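Local coordinates for imelysin (Bacteroides ovatus ATCC 8483, PDB 3OYV), which is an imelysin-like, probably outer-membrane protein implicated in bacterial iron uptake, at residues N13-P18 and E356-Q361; A32-T37 and D331-E336; A69-C74 and V225-V230; T91-D96 and D123-N128. All blocks are in the same frame, centred on the assembly; numbering follows the deposited sequence.

Interaction 1 of 4, residues N13-P18 and E356-Q361; sequences NIDYTP and EPRKVQ. With GOL (glycerol), chain E.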
loop_
_atom_site.group_PDB
_atom_site.type_symbol
_atom_site.label_atom_id
_atom_site.label_comp_id
_atom_site.label_asym_id
_atom_site.label_seq_id
_atom_site.Cartn_x
_atom_site.Cartn_y
_atom_site.Cartn_z
ATOM N N ASN A 13 -18.850 -15.501 4.450
ATOM C CA ASN A 13 -18.843 -15.539 5.903
ATOM C C ASN A 13 -18.244 -16.857 6.410
ATOM O O ASN A 13 -18.661 -17.928 5.982
ATOM C CB ASN A 13 -20.279 -15.448 6.443
ATOM C CG ASN A 13 -20.322 -15.406 7.956
ATOM O OD1 ASN A 13 -20.014 -14.377 8.560
ATOM N ND2 ASN A 13 -20.732 -16.515 8.580
ATOM N N ILE A 14 -17.299 -16.774 7.331
ATOM C CA ILE A 14 -16.816 -17.953 8.039
ATOM C C ILE A 14 -16.275 -17.501 9.385
ATOM O O ILE A 14 -15.745 -16.397 9.489
ATOM C CB ILE A 14 -15.781 -18.696 7.187
ATOM C CG1 ILE A 14 -15.374 -19.996 7.857
ATOM C CG2 ILE A 14 -14.550 -17.781 6.889
ATOM C CD1 ILE A 14 -14.568 -20.924 6.921
ATOM N N ASP A 15 -16.431 -18.321 10.412
ATOM C CA ASP A 15 -15.809 -18.075 11.695
ATOM C C ASP A 15 -14.811 -19.183 12.009
ATOM O O ASP A 15 -14.945 -20.307 11.519
ATOM C CB ASP A 15 -16.857 -18.001 12.801
ATOM C CG ASP A 15 -17.857 -16.879 12.590
ATOM O OD1 ASP A 15 -17.417 -15.729 12.415
ATOM O OD2 ASP A 15 -19.081 -17.150 12.615
ATOM N N TYR A 16 -13.835 -18.834 12.830
ATOM C CA TYR A 16 -12.850 -19.784 13.316
ATOM C C TYR A 16 -13.521 -20.771 14.258
ATOM O O TYR A 16 -14.231 -20.366 15.204
ATOM C CB TYR A 16 -11.759 -18.994 14.026
ATOM C CG TYR A 16 -10.630 -19.788 14.628
ATOM C CD1 TYR A 16 -9.489 -20.105 13.880
ATOM C CD2 TYR A 16 -10.671 -20.192 15.950
ATOM C CE1 TYR A 16 -8.434 -20.790 14.448
ATOM C CE2 TYR A 16 -9.626 -20.900 16.521
ATOM C CZ TYR A 16 -8.500 -21.209 15.761
ATOM O OH TYR A 16 -7.477 -21.906 16.365
ATOM N N THR A 17 -13.307 -22.059 14.003
ATOM C CA THR A 17 -13.893 -23.110 14.836
ATOM C C THR A 17 -12.842 -24.184 15.100
ATOM O O THR A 17 -11.859 -24.270 14.379
ATOM C CB THR A 17 -15.058 -23.809 14.116
ATOM O OG1 THR A 17 -14.538 -24.586 13.012
ATOM C CG2 THR A 17 -16.155 -22.778 13.626
ATOM N N PRO A 18 -13.095 -25.083 16.074
ATOM C CA PRO A 18 -12.169 -26.207 16.233
ATOM C C PRO A 18 -12.008 -27.032 14.952
ATOM O O PRO A 18 -10.936 -27.554 14.669
ATOM C CB PRO A 18 -12.828 -27.056 17.329
ATOM C CG PRO A 18 -13.601 -26.029 18.134
ATOM C CD PRO A 18 -14.136 -25.053 17.126
ATOM N N GLU A 356 -13.222 -5.787 13.800
ATOM C CA GLU A 356 -12.602 -6.201 15.070
ATOM C C GLU A 356 -11.782 -7.466 14.848
ATOM O O GLU A 356 -12.061 -8.220 13.917
ATOM C CB GLU A 356 -13.665 -6.465 16.152
ATOM C CG GLU A 356 -14.500 -5.237 16.567
ATOM C CD GLU A 356 -13.701 -4.153 17.331
ATOM O OE1 GLU A 356 -12.480 -4.313 17.603
ATOM O OE2 GLU A 356 -14.315 -3.106 17.667
ATOM N N PRO A 357 -10.780 -7.706 15.709
ATOM C CA PRO A 357 -10.081 -8.976 15.636
ATOM C C PRO A 357 -11.053 -10.132 15.779
ATOM O O PRO A 357 -12.016 -10.052 16.570
ATOM C CB PRO A 357 -9.129 -8.928 16.844
ATOM C CG PRO A 357 -8.823 -7.477 17.001
ATOM C CD PRO A 357 -10.151 -6.798 16.680
ATOM N N ARG A 358 -10.794 -11.217 15.049
ATOM C CA ARG A 358 -11.578 -12.425 15.244
ATOM C C ARG A 358 -11.359 -13.005 16.634
ATOM O O ARG A 358 -10.322 -12.784 17.272
ATOM C CB ARG A 358 -11.235 -13.453 14.202
ATOM C CG ARG A 358 -11.743 -13.062 12.850
ATOM C CD ARG A 358 -11.318 -14.082 11.833
ATOM N NE ARG A 358 -11.760 -13.861 10.448
ATOM C CZ ARG A 358 -12.917 -14.279 9.930
ATOM N NH1 ARG A 358 -13.894 -14.775 10.698
ATOM N NH2 ARG A 358 -13.122 -14.154 8.632
ATOM N N LYS A 359 -12.343 -13.788 17.057
ATOM C CA LYS A 359 -12.305 -14.480 18.337
ATOM C C LYS A 359 -12.407 -15.976 18.109
ATOM O O LYS A 359 -12.954 -16.451 17.102
ATOM C CB LYS A 359 -13.460 -14.023 19.246
ATOM C CG LYS A 359 -13.423 -12.554 19.580
ATOM C CD LYS A 359 -14.579 -12.198 20.455
ATOM C CE LYS A 359 -14.550 -10.731 20.837
ATOM N NZ LYS A 359 -15.667 -10.386 21.771
ATOM N N VAL A 360 -11.865 -16.714 19.065
ATOM C CA VAL A 360 -12.027 -18.151 19.092
ATOM C C VAL A 360 -13.417 -18.466 19.703
ATOM O O VAL A 360 -14.059 -17.627 20.354
ATOM C CB VAL A 360 -10.856 -18.836 19.846
ATOM C CG1 VAL A 360 -9.471 -18.386 19.259
ATOM C CG2 VAL A 360 -10.940 -18.565 21.334
ATOM N N GLN A 361 -13.874 -19.676 19.467
ATOM C CA GLN A 361 -15.225 -20.085 19.867
ATOM C C GLN A 361 -15.329 -20.191 21.388
ATOM O O GLN A 361 -14.348 -20.401 22.108
ATOM C CB GLN A 361 -15.545 -21.458 19.253
ATOM C CG GLN A 361 -16.810 -21.542 18.433
ATOM C CD GLN A 361 -17.082 -22.981 18.013
ATOM O OE1 GLN A 361 -16.718 -23.926 18.727
ATOM N NE2 GLN A 361 -17.708 -23.155 16.852
ATOM O OXT GLN A 361 -16.427 -20.095 21.951
HETATM C C1 GOL E . -13.886 -11.558 6.427
HETATM O O1 GOL E . -13.898 -10.985 7.725
HETATM C C2 GOL E . -15.313 -11.836 5.897
HETATM O O2 GOL E . -16.040 -10.590 5.812
HETATM C C3 GOL E . -16.167 -12.743 6.821
HETATM O O3 GOL E . -15.758 -14.119 6.934
HETATM O O HOH W 1 -15.013 -14.568 13.279
HETATM O O HOH W 2 -13.416 -16.203 14.099
HETATM O O HOH W 3 -15.084 -18.155 16.323
#

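Interaction 2 of 4, residues A32-T37 and D331-E336; sequences AALLKT and DEAAVE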
loop_
_atom_site.group_PDB
_atom_site.type_symbol
_atom_site.label_atom_id
_atom_site.label_comp_id
_atom_site.label_asym_id
_atom_site.label_seq_id
_atom_site.Cartn_x
_atom_site.Cartn_y
_atom_site.Cartn_z
ATOM N N ALA A 32 1.226 -15.474 5.199
ATOM C CA ALA A 32 2.216 -14.634 5.881
ATOM C C ALA A 32 3.620 -14.942 5.362
ATOM O O ALA A 32 4.448 -14.036 5.242
ATOM C CB ALA A 32 2.166 -14.833 7.388
ATOM N N ALA A 33 3.916 -16.229 5.050
ATOM C CA ALA A 33 5.208 -16.626 4.487
ATOM C C ALA A 33 5.422 -15.967 3.136
ATOM O O ALA A 33 6.506 -15.481 2.827
ATOM C CB ALA A 33 5.280 -18.140 4.389
ATOM N N LEU A 34 4.368 -15.961 2.320
ATOM C CA LEU A 34 4.461 -15.342 0.999
ATOM C C LEU A 34 4.743 -13.837 1.115
ATOM O O LEU A 34 5.517 -13.271 0.369
ATOM C CB LEU A 34 3.188 -15.578 0.187
ATOM C CG LEU A 34 2.936 -17.023 -0.256
ATOM C CD1 LEU A 34 1.521 -17.161 -0.795
ATOM C CD2 LEU A 34 3.967 -17.480 -1.293
ATOM N N LEU A 35 4.070 -13.203 2.063
ATOM C CA LEU A 35 4.233 -11.758 2.320
ATOM C C LEU A 35 5.658 -11.437 2.785
ATOM O O LEU A 35 6.230 -10.408 2.416
ATOM C CB LEU A 35 3.203 -11.252 3.340
ATOM C CG LEU A 35 1.832 -10.771 2.850
ATOM C CD1 LEU A 35 0.840 -10.615 4.004
ATOM C CD2 LEU A 35 2.005 -9.490 2.002
ATOM N N LYS A 36 6.198 -12.297 3.644
ATOM C CA LYS A 36 7.556 -12.166 4.162
ATOM C C LYS A 36 8.565 -12.281 3.022
ATOM O O LYS A 36 9.475 -11.460 2.882
ATOM C CB LYS A 36 7.760 -13.247 5.237
ATOM C CG LYS A 36 9.139 -13.422 5.777
ATOM C CD LYS A 36 9.158 -14.500 6.868
ATOM C CE LYS A 36 10.584 -14.881 7.230
ATOM N NZ LYS A 36 11.327 -13.736 7.848
ATOM N N THR A 37 8.403 -13.309 2.204
ATOM C CA THR A 37 9.283 -13.518 1.066
ATOM C C THR A 37 9.221 -12.330 0.111
ATOM O O THR A 37 10.257 -11.832 -0.306
ATOM C CB THR A 37 8.907 -14.825 0.361
ATOM O OG1 THR A 37 9.188 -15.920 1.253
ATOM C CG2 THR A 37 9.695 -14.990 -0.942
ATOM N N ASP A 331 10.803 -21.585 6.670
ATOM C CA ASP A 331 9.894 -20.432 6.698
ATOM C C ASP A 331 9.257 -20.133 5.332
ATOM O O ASP A 331 8.421 -19.212 5.246
ATOM C CB ASP A 331 10.605 -19.176 7.185
ATOM C CG ASP A 331 10.872 -19.164 8.677
ATOM O OD1 ASP A 331 10.211 -19.888 9.460
ATOM O OD2 ASP A 331 11.724 -18.339 9.071
ATOM N N GLU A 332 9.613 -20.891 4.297
ATOM C CA GLU A 332 9.038 -20.679 2.968
ATOM C C GLU A 332 7.568 -21.102 2.925
ATOM O O GLU A 332 7.125 -21.953 3.684
ATOM C CB GLU A 332 9.843 -21.435 1.907
ATOM C CG GLU A 332 11.297 -20.960 1.829
ATOM C CD GLU A 332 12.013 -21.391 0.553
ATOM O OE1 GLU A 332 11.526 -22.303 -0.145
ATOM O OE2 GLU A 332 13.076 -20.809 0.252
ATOM N N ALA A 333 6.807 -20.518 2.015
ATOM C CA ALA A 333 5.431 -20.890 1.814
ATOM C C ALA A 333 5.339 -22.326 1.306
ATOM O O ALA A 333 6.231 -22.803 0.618
ATOM C CB ALA A 333 4.779 -19.964 0.811
ATOM N N ALA A 334 4.245 -22.994 1.638
ATOM C CA ALA A 334 3.900 -24.314 1.091
ATOM C C ALA A 334 3.428 -24.230 -0.360
ATOM O O ALA A 334 3.698 -25.128 -1.157
ATOM C CB ALA A 334 2.806 -24.980 1.946
ATOM N N VAL A 335 2.686 -23.170 -0.683
ATOM C CA VAL A 335 2.041 -23.027 -1.979
ATOM C C VAL A 335 2.150 -21.576 -2.451
ATOM O O VAL A 335 1.788 -20.637 -1.724
ATOM C CB VAL A 335 0.549 -23.393 -1.908
ATOM C CG1 VAL A 335 -0.143 -23.138 -3.259
ATOM C CG2 VAL A 335 0.340 -24.873 -1.477
ATOM N N GLU A 336 2.595 -21.413 -3.697
ATOM C CA GLU A 336 2.653 -20.126 -4.370
ATOM C C GLU A 336 1.228 -19.768 -4.819
ATOM O O GLU A 336 0.890 -19.933 -6.007
ATOM C CB GLU A 336 3.651 -20.186 -5.531
ATOM C CG GLU A 336 4.065 -18.861 -6.068
ATOM C CD GLU A 336 4.913 -18.055 -5.084
ATOM O OE1 GLU A 336 5.804 -18.647 -4.406
ATOM O OE2 GLU A 336 4.691 -16.813 -5.024
HETATM O O HOH W 4 8.898 -16.603 4.342
HETATM O O HOH W 5 7.700 -18.165 0.581
#

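Interaction 3 of 4, residues A69-C74 and V225-V230; sequences ASALSC and VLNPVV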
loop_
_atom_site.group_PDB
_atom_site.type_symbol
_atom_site.label_atom_id
_atom_site.label_comp_id
_atom_site.label_asym_id
_atom_site.label_seq_id
_atom_site.Cartn_x
_atom_site.Cartn_y
_atom_site.Cartn_z
ATOM N N ALA A 69 17.348 8.123 -18.130
ATOM C CA ALA A 69 18.576 8.663 -18.693
ATOM C C ALA A 69 18.944 10.045 -18.150
ATOM O O ALA A 69 19.979 10.601 -18.550
ATOM C CB ALA A 69 18.444 8.737 -20.229
ATOM N N SER A 70 18.096 10.582 -17.268
ATOM C CA SER A 70 18.313 11.903 -16.713
ATOM C C SER A 70 17.617 11.985 -15.377
ATOM O O SER A 70 16.695 11.213 -15.102
ATOM C CB SER A 70 17.748 12.983 -17.658
ATOM O OG SER A 70 16.336 12.930 -17.713
ATOM N N ALA A 71 18.010 12.960 -14.570
ATOM C CA ALA A 71 17.280 13.207 -13.337
ATOM C C ALA A 71 15.853 13.669 -13.631
ATOM O O ALA A 71 14.928 13.336 -12.896
ATOM C CB ALA A 71 18.026 14.222 -12.434
ATOM N N LEU A 72 15.659 14.447 -14.703
ATOM C CA LEU A 72 14.320 14.844 -15.110
ATOM C C LEU A 72 13.433 13.632 -15.339
ATOM O O LEU A 72 12.298 13.620 -14.884
ATOM C CB LEU A 72 14.348 15.738 -16.355
ATOM C CG LEU A 72 12.989 16.117 -16.926
ATOM C CD1 LEU A 72 12.162 16.843 -15.892
ATOM C CD2 LEU A 72 13.122 16.940 -18.209
ATOM N N SER A 73 13.932 12.622 -16.052
ATOM C CA SER A 73 13.157 11.403 -16.300
ATOM C C SER A 73 12.736 10.730 -14.982
ATOM O O SER A 73 11.582 10.300 -14.807
ATOM C CB SER A 73 13.991 10.429 -17.126
ATOM O OG SER A 73 13.243 9.275 -17.452
ATOM N N CYS A 74 13.681 10.657 -14.049
ATOM C CA CYS A 74 13.375 10.106 -12.731
ATOM C C CYS A 74 12.268 10.911 -12.062
ATOM O O CYS A 74 11.317 10.354 -11.509
ATOM C CB CYS A 74 14.588 10.157 -11.804
ATOM S SG CYS A 74 15.944 9.119 -12.311
ATOM N N VAL A 225 20.354 20.441 -10.671
ATOM C CA VAL A 225 19.261 20.733 -9.760
ATOM C C VAL A 225 18.603 19.467 -9.214
ATOM O O VAL A 225 18.334 19.373 -8.028
ATOM C CB VAL A 225 18.213 21.658 -10.391
ATOM C CG1 VAL A 225 17.003 21.801 -9.487
ATOM C CG2 VAL A 225 18.867 23.045 -10.664
ATOM N N LEU A 226 18.344 18.488 -10.071
ATOM C CA LEU A 226 17.474 17.375 -9.684
ATOM C C LEU A 226 18.171 16.131 -9.134
ATOM O O LEU A 226 17.557 15.356 -8.421
ATOM C CB LEU A 226 16.510 17.021 -10.813
ATOM C CG LEU A 226 15.450 18.093 -11.170
ATOM C CD1 LEU A 226 14.593 17.576 -12.333
ATOM C CD2 LEU A 226 14.591 18.454 -9.996
ATOM N N ASN A 227 19.459 15.964 -9.425
ATOM C CA ASN A 227 20.178 14.832 -8.854
ATOM C C ASN A 227 20.024 14.724 -7.335
ATOM O O ASN A 227 19.768 13.632 -6.835
ATOM C CB ASN A 227 21.655 14.853 -9.210
ATOM C CG ASN A 227 21.963 14.311 -10.596
ATOM O OD1 ASN A 227 21.079 13.923 -11.351
ATOM N ND2 ASN A 227 23.262 14.300 -10.952
ATOM N N PRO A 228 20.235 15.822 -6.584
ATOM C CA PRO A 228 20.131 15.670 -5.129
ATOM C C PRO A 228 18.721 15.332 -4.678
ATOM O O PRO A 228 18.541 14.711 -3.630
ATOM C CB PRO A 228 20.623 17.015 -4.574
ATOM C CG PRO A 228 20.835 17.869 -5.678
ATOM C CD PRO A 228 20.825 17.110 -6.981
ATOM N N VAL A 229 17.739 15.782 -5.445
ATOM C CA VAL A 229 16.344 15.459 -5.146
ATOM C C VAL A 229 16.153 13.921 -5.315
ATOM O O VAL A 229 15.552 13.264 -4.455
ATOM C CB VAL A 229 15.379 16.247 -6.042
ATOM C CG1 VAL A 229 13.942 15.722 -5.860
ATOM C CG2 VAL A 229 15.483 17.763 -5.759
ATOM N N VAL A 230 16.650 13.369 -6.419
ATOM C CA VAL A 230 16.525 11.927 -6.692
ATOM C C VAL A 230 17.251 11.108 -5.612
ATOM O O VAL A 230 16.718 10.132 -5.081
ATOM C CB VAL A 230 16.965 11.556 -8.089
ATOM C CG1 VAL A 230 16.915 10.042 -8.287
ATOM C CG2 VAL A 230 16.102 12.294 -9.149
#

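Interaction 4 of 4, residues T91-D96 and D123-N128; sequences TAKIGD and DDYTNN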
loop_
_atom_site.group_PDB
_atom_site.type_symbol
_atom_site.label_atom_id
_atom_site.label_comp_id
_atom_site.label_asym_id
_atom_site.label_seq_id
_atom_site.Cartn_x
_atom_site.Cartn_y
_atom_site.Cartn_z
ATOM N N THR A 91 -10.742 7.840 -7.347
ATOM C CA THR A 91 -11.665 7.357 -8.350
ATOM C C THR A 91 -11.962 5.862 -8.200
ATOM O O THR A 91 -13.027 5.425 -8.581
ATOM C CB THR A 91 -11.188 7.587 -9.795
ATOM O OG1 THR A 91 -10.066 6.784 -9.998
ATOM C CG2 THR A 91 -10.778 8.994 -10.115
ATOM N N ALA A 92 -11.034 5.083 -7.627
ATOM C CA ALA A 92 -11.242 3.642 -7.479
ATOM C C ALA A 92 -11.512 3.229 -6.040
ATOM O O ALA A 92 -12.580 2.679 -5.727
ATOM C CB ALA A 92 -10.083 2.847 -8.055
ATOM N N LYS A 93 -10.581 3.502 -5.141
ATOM C CA LYS A 93 -10.763 3.038 -3.764
ATOM C C LYS A 93 -12.015 3.657 -3.115
ATOM O O LYS A 93 -12.804 2.962 -2.455
ATOM C CB LYS A 93 -9.505 3.273 -2.919
ATOM C CG LYS A 93 -8.263 2.572 -3.453
ATOM C CD LYS A 93 -7.061 2.747 -2.527
ATOM C CE LYS A 93 -5.783 2.139 -3.071
ATOM N NZ LYS A 93 -4.822 1.878 -1.966
ATOM N N ILE A 94 -12.197 4.956 -3.302
ATOM C CA ILE A 94 -13.377 5.653 -2.790
ATOM C C ILE A 94 -14.500 5.659 -3.844
ATOM O O ILE A 94 -15.670 5.331 -3.557
ATOM C CB ILE A 94 -13.030 7.099 -2.326
ATOM C CG1 ILE A 94 -11.934 7.028 -1.258
ATOM C CG2 ILE A 94 -14.324 7.837 -1.822
ATOM C CD1 ILE A 94 -11.426 8.401 -0.843
ATOM N N GLY A 95 -14.143 5.981 -5.071
ATOM C CA GLY A 95 -15.099 6.186 -6.143
ATOM C C GLY A 95 -15.883 4.975 -6.587
ATOM O O GLY A 95 -17.076 5.083 -6.913
ATOM N N ASP A 96 -15.245 3.817 -6.654
ATOM C CA ASP A 96 -15.977 2.622 -7.092
ATOM C C ASP A 96 -17.103 2.261 -6.123
ATOM O O ASP A 96 -18.254 2.094 -6.547
ATOM C CB ASP A 96 -15.049 1.448 -7.389
ATOM C CG ASP A 96 -14.248 1.640 -8.650
ATOM O OD1 ASP A 96 -14.610 2.501 -9.482
ATOM O OD2 ASP A 96 -13.256 0.885 -8.824
ATOM N N ASP A 123 -7.832 5.072 7.119
ATOM C CA ASP A 123 -6.439 5.205 7.482
ATOM C C ASP A 123 -5.516 4.720 6.364
ATOM O O ASP A 123 -4.485 5.321 6.105
ATOM C CB ASP A 123 -6.167 4.488 8.807
ATOM C CG ASP A 123 -6.734 5.208 10.021
ATOM O OD1 ASP A 123 -7.054 6.408 9.914
ATOM O OD2 ASP A 123 -6.826 4.539 11.081
ATOM N N ASP A 124 -5.909 3.634 5.690
ATOM C CA ASP A 124 -5.206 3.112 4.534
ATOM C C ASP A 124 -5.062 4.212 3.480
ATOM O O ASP A 124 -3.959 4.559 3.047
ATOM C CB ASP A 124 -6.035 1.916 4.050
ATOM C CG ASP A 124 -5.568 1.295 2.749
ATOM O OD1 ASP A 124 -4.602 1.725 2.097
ATOM O OD2 ASP A 124 -6.215 0.278 2.355
ATOM N N TYR A 125 -6.194 4.780 3.078
ATOM C CA TYR A 125 -6.182 5.712 1.950
ATOM C C TYR A 125 -5.462 7.004 2.333
ATOM O O TYR A 125 -4.798 7.618 1.492
ATOM C CB TYR A 125 -7.589 6.015 1.419
ATOM C CG TYR A 125 -8.494 4.816 1.146
ATOM C CD1 TYR A 125 -7.998 3.509 1.004
ATOM C CD2 TYR A 125 -9.867 5.011 1.054
ATOM C CE1 TYR A 125 -8.862 2.434 0.826
ATOM C CE2 TYR A 125 -10.721 3.953 0.867
ATOM C CZ TYR A 125 -10.225 2.663 0.745
ATOM O OH TYR A 125 -11.145 1.628 0.609
ATOM N N THR A 126 -5.595 7.403 3.597
ATOM C CA THR A 126 -4.879 8.564 4.114
ATOM C C THR A 126 -3.367 8.320 4.056
ATOM O O THR A 126 -2.603 9.193 3.621
ATOM C CB THR A 126 -5.319 8.909 5.538
ATOM O OG1 THR A 126 -6.720 9.134 5.561
ATOM C CG2 THR A 126 -4.633 10.157 6.072
ATOM N N ASN A 127 -2.934 7.119 4.467
ATOM C CA ASN A 127 -1.510 6.758 4.342
ATOM C C ASN A 127 -1.026 6.795 2.916
ATOM O O ASN A 127 0.103 7.192 2.648
ATOM C CB ASN A 127 -1.249 5.378 4.955
ATOM C CG ASN A 127 -1.179 5.406 6.465
ATOM O OD1 ASN A 127 -0.984 6.458 7.079
ATOM N ND2 ASN A 127 -1.357 4.237 7.085
ATOM N N ASN A 128 -1.888 6.415 1.976
ATOM C CA ASN A 128 -1.536 6.524 0.574
ATOM C C ASN A 128 -1.243 7.995 0.189
ATOM O O ASN A 128 -0.333 8.290 -0.583
ATOM C CB ASN A 128 -2.635 6.002 -0.364
ATOM C CG ASN A 128 -2.982 4.506 -0.208
ATOM O OD1 ASN A 128 -4.083 4.132 -0.611
ATOM N ND2 ASN A 128 -2.096 3.675 0.349
HETATM O O HOH W 6 -12.237 0.282 -2.231
#

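Interaction 1 of 4, residues N13-P18 and E356-Q361
Arg358 makes the one direct hydrogen bond between the two segments: NH1 donates to Ile14 O at 2.7 Å, with an N-H...O angle of 150° and the oxygen 20° out of the guanidinium plane. The side chain runs extended from CG to NE, which carries the guanidinium across to the backbone of residues 13-18. Its NH2 donates to O3 of a glycerol, probably from the crystallisation liquor, that also accepts from Ile14 N, and to Phe349 O. The carboxylate of Asp15 lies beyond salt-bridge range, OD1 to NH1 being 4.0 Å, with the two planes 73° apart; Asp15 OD1 has its salt bridge with Lys353 instead. An alanine in place of Arg358 would probably leave Ile14 O without this donor and open a gap beside Trp24.

Three waters extend the polar contact. One links Asp15 OD1 to Arg358 NH1, while two others join Lys359 O separately to Tyr16 N and Tyr16 O, the last at 2.6 Å from its water. Neither segment is regular here except for the short strand 356-357, so water-mediated and side-chain bonds take the place of strand pairing where the N-terminal loop before helix 21-47 meets the C-terminal tail of this mainly helical chain.

Apolar contact centres on Tyr16, whose CE2 lies 3.7 Å from Val360 CG1, the side chains side by side. Trp24 and Phe268 meet the same ring edge-to-face, and its OH bonds His25.

At Gln361 a polar amide meets aliphatic carbons by van der Waals contact, NE2 3.6 Å from Thr17 CG2. Its OE1 is 3.2 Å from Pro18 CD.

Interaction 2 of 4, residues A32-T37 and D331-E336
Ala33 and Leu34, on helix 21-47, meet an irregular loop around Ala333 in a mainly apolar contact supplemented by water bridges. The loop, between helices 319-323 and 343-351, passes nearest the helix where the CA atoms of Ala33 and Ala333 are 5.0 Å apart. Such a close approach is possible because both side chains are single methyl groups pointing at the opposing segment, their CB atoms 4.0 Å apart. The Ala33 methyl also lies 3.4 Å from Asp331 O.

Leu34 accounts for the largest buried area of any residue in this contact. With CG beside the backbone N (chi1 -69°), its two methyls reach different parts of the loop: CD2 packs tightly on Ala333 CB at 3.4 Å, shorter than usual for two carbons, and CD1 lies 3.6 Å from Val335 O. The carboxylate of Glu336 comes back over CD2 because its chain bends at chi2 (68°); OE2 is held by a salt bridge to Arg342.

This is a loop packed along one side of a long helix in a mainly helical fold, and helix 223-261 packs against the same part of helix 21-47 through Tyr253, which touches Ala33 and Lys36. Tyr253 OH also bonds Asp331 OD1, linking that helix to the loop.

Two waters make the polar connections. One donates to both Ala33 O and Asp331 O, the latter at 2.8 Å; the second accepts from Ala333 N at 2.9 Å and is hydrogen-bonded to Thr37 OG1. In the conformer described, Lys36 NZ is 4.8 Å from Asp331 OD2 and pairs with Asp250.

Interaction 3 of 4, residues A69-C74 and V225-V230
Ala71, Leu226 and Val230 bury the most surface where the first turn of helix 71-102 meets helix 223-261. Ala71 points directly at the other helix, and its methyl is met from two residues: Leu226 CB at 3.6 Å and the amide oxygen OD1 of Asn227 at 3.3 Å. That oxygen also has a weak hydrogen bond with His63 NE2. The small side chain fits a close backbone approach, the CA atoms of Ala71 and Leu226 being 5.5 Å apart.

Leu226 turns its CG beside the backbone N (chi1 -66°) and extends past Ala71, bringing CD1 to 3.9 Å from Leu72 CA. It therefore packs against the backbone of the opposing turn, while the Leu72 side chain itself starts away from the contact. Ile213 of helix 189-214 touches both leucines.

Val230 lies one turn farther along. Its CG2 branch is the one that faces helix 71-102, 3.7 Å from Cys74 CB and 4.1 Å from Ala71 O. Phe60 of helix 56-62 touches both Val230 and Cys74, closing another side of the apolar cluster.

The neighbouring backbone is shaped by two local features. Ser70 is the N-cap of helix 71-102, its OG accepting from Ser73 N at 2.9 Å with an N-H...O angle of 161°, and Ala71 N is bonded by Asp223 OD1 near the start of helix 223-261. That second helix is kinked at residues 228-229, where Pro228 has no N-H to give to the preceding turn.

Between these segments the contacts are van der Waals ones, so the fit depends on close apolar packing of small Ala71 against Leu226 and Val230, while Ser70 OG caps the helix start.

Interaction 4 of 4, residues T91-D96 and D123-N128
Lys93 and Tyr125 join two helices of the mainly helical fold, 71-102 and 121-137, which run roughly antiparallel at 148° with local axes 11.4 Å apart. Lys93 CB sits over one face of the Tyr125 ring in a CH-pi contact, 3.9 Å from the centroid and 15° off the normal, and the extended chain runs on past CD1, CD 3.7 Å from it, toward Asn128. Ile94 CG1 approaches the same ring obliquely, 3.7 Å from CD2.

Beyond the ring, Lys93 NZ donates to Asn128 OD1 at 2.7 Å, tilted 30° from the carbonyl plane. The ammonium is also gripped by a salt bridge to Glu286 and a hydrogen bond to Glu114, and it bonds an unidentified ligand, probably from the crystallisation liquor, though such molecules often mark pockets. Asn128 ND2 donates to Glu283 O. Asp124 OD1 stays 4.1 Å from Lys93 NZ, while OD2 pairs with Ser115 OG.

Lys93 O, in a wider pi-type turn at 91-94, accepts from a water at 2.7 Å that makes a weak, 3.3 Å bond with Tyr125 OH. A serine here would probably open a gap beside the Lys93 methylenes and Ile94 and take the hydroxyl away from the water. Tyr125 OH also has a weak hydrogen bond with Glu114 O.

Overall arrangement
The chain closes these contacts one inside another: interaction 1 joins residues near its two ends, interaction 2 is nested within that loop, interaction 3 within interaction 2, and interaction 4 within interaction 3. Interactions 1 and 3 lie on opposite sides of the chain's centre, their centres about 51 Å apart, whereas interaction 4 is about 10 Å from that centre. Interactions 3 and 4 share helix 71-102, with centres about 29 Å apart. Helix 223-261 carries part of interaction 3 and, through Tyr253, also touches interaction 2. Interactions 1 and 2 each join the N-terminal part of the chain to its C-terminal part, while helices 71-102 and 223-261 span the distance between the other contacts.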